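Local coordinates for protein probable ribose-5-phosphate isomerase B (Mycoplasma genitalium, PDB 6MU0) that probably interconverts ribulose 5-phosphate and ribose 5-phosphate in the non-oxidative stage of the pentose phosphate pathway, at residues 21-25 with 41-45. Numbering follows the deposited sequence.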
# COMPACT_ATOMS: atom_id res chain seq x y z
N GLY A 21 4.80 7.69 -11.00
CA GLY A 21 3.78 6.66 -11.01
C GLY A 21 2.37 7.08 -11.38
O GLY A 21 1.42 6.37 -11.05
N LEU A 22 2.21 8.20 -12.09
CA LEU A 22 0.86 8.72 -12.33
C LEU A 22 0.04 7.82 -13.23
O LEU A 22 -1.16 7.64 -13.00
CB LEU A 22 0.93 10.13 -12.91
CG LEU A 22 1.68 11.14 -12.05
CD1 LEU A 22 1.62 12.52 -12.69
CD2 LEU A 22 1.10 11.17 -10.65
N THR A 23 0.64 7.29 -14.30
CA THR A 23 -0.12 6.42 -15.20
C THR A 23 -0.58 5.16 -14.48
O THR A 23 -1.74 4.76 -14.57
CB THR A 23 0.74 6.09 -16.43
OG1 THR A 23 1.00 7.29 -17.17
CG2 THR A 23 0.02 5.09 -17.33
N LEU A 24 0.34 4.51 -13.76
CA LEU A 24 -0.02 3.31 -13.02
C LEU A 24 -1.08 3.61 -11.97
O LEU A 24 -2.01 2.82 -11.77
CB LEU A 24 1.22 2.72 -12.37
CG LEU A 24 0.96 1.48 -11.52
CD1 LEU A 24 0.41 0.33 -12.36
CD2 LEU A 24 2.21 1.07 -10.77
N LYS A 25 -0.96 4.75 -11.28
CA LYS A 25 -1.94 5.11 -10.26
C LYS A 25 -3.35 5.18 -10.85
O LYS A 25 -4.30 4.66 -10.25
CB LYS A 25 -1.55 6.42 -9.59
CG LYS A 25 -2.59 6.91 -8.60
CD LYS A 25 -1.99 7.84 -7.55
CE LYS A 25 -1.43 9.13 -8.15
NZ LYS A 25 -2.49 10.01 -8.69
N ASP A 41 -7.93 8.56 -4.48
CA ASP A 41 -6.66 9.00 -5.07
C ASP A 41 -6.25 10.30 -4.40
O ASP A 41 -6.89 11.34 -4.60
CB ASP A 41 -6.88 9.17 -6.58
CG ASP A 41 -5.64 9.62 -7.34
OD1 ASP A 41 -4.61 9.98 -6.73
OD2 ASP A 41 -5.72 9.62 -8.58
N LEU A 42 -5.19 10.25 -3.60
CA LEU A 42 -4.71 11.40 -2.85
C LEU A 42 -3.67 12.21 -3.61
O LEU A 42 -3.12 13.16 -3.05
CB LEU A 42 -4.15 10.96 -1.49
CG LEU A 42 -5.18 10.29 -0.57
CD1 LEU A 42 -4.53 9.88 0.73
CD2 LEU A 42 -6.35 11.22 -0.31
N GLY A 43 -3.40 11.88 -4.86
CA GLY A 43 -2.52 12.66 -5.69
C GLY A 43 -1.17 12.00 -5.87
O GLY A 43 -0.90 10.90 -5.35
N PRO A 44 -0.27 12.65 -6.62
CA PRO A 44 -0.49 13.93 -7.31
C PRO A 44 -1.44 13.81 -8.50
O PRO A 44 -1.64 12.72 -9.04
CB PRO A 44 0.92 14.34 -7.77
CG PRO A 44 1.70 13.12 -7.78
CD PRO A 44 1.08 12.12 -6.86
N ASN A 45 -2.02 14.94 -8.89
CA ASN A 45 -3.01 15.00 -9.95
C ASN A 45 -2.46 15.57 -11.24
O ASN A 45 -3.18 15.64 -12.25
CB ASN A 45 -4.24 15.76 -9.45
CG ASN A 45 -4.78 15.14 -8.18
OD1 ASN A 45 -4.91 13.92 -8.10
ND2 ASN A 45 -5.03 15.95 -7.17
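Lys25 reaches from the first turn of its helix to Asp41 at the end of strand 38-41 and to the loop after it, ending between a carboxylate and a carbonyl, a compact example of how one charged side chain can tie a helix to the loop that follows a strand. Its NZ forms a salt bridge with Asp41, 2.9 Å from OD1 on that oxygen's syn lone pair, with a weak second bond to OD2 at 3.3 Å. The same NZ donates to Pro44 O over 2.9 Å, from a position tilted out of the carbonyl plane. Asp41 and Pro44 O thus meet the ammonium of a buried lysine. The lysine leaves the helix with CG anti to its backbone N (chi1 175°), then bends at chi3 and chi4, which carries CE to 3.4 Å from Gly43 O and turns the ammonium toward both acceptors. Beside this polar grip, Leu22 lays CD2 against the proline ring, 3.5 Å from Pro44 CG.

In the second shell, Gly43 N donates to Asp41 OD1 at 2.9 Å, closing an Asx turn. This donor comes from the anti side, tilted out of the carboxylate plane, so OD1 holds two bonds that should restrict the group's rotation. At Gly43's backbone angles a CB would press on Leu42 O, which calls for glycine; a cis peptide bond leads into Pro44.

Helix 22-34 is the crossover of a beta-alpha-beta unit, and the contact ties its start to the end of the second strand, 38-41, at the sheet edge within this chain. Ser17, just beyond strand 12-16, touches Leu22, Lys25 and Pro44, while Phe56 of helix 53-66 packs on the proline.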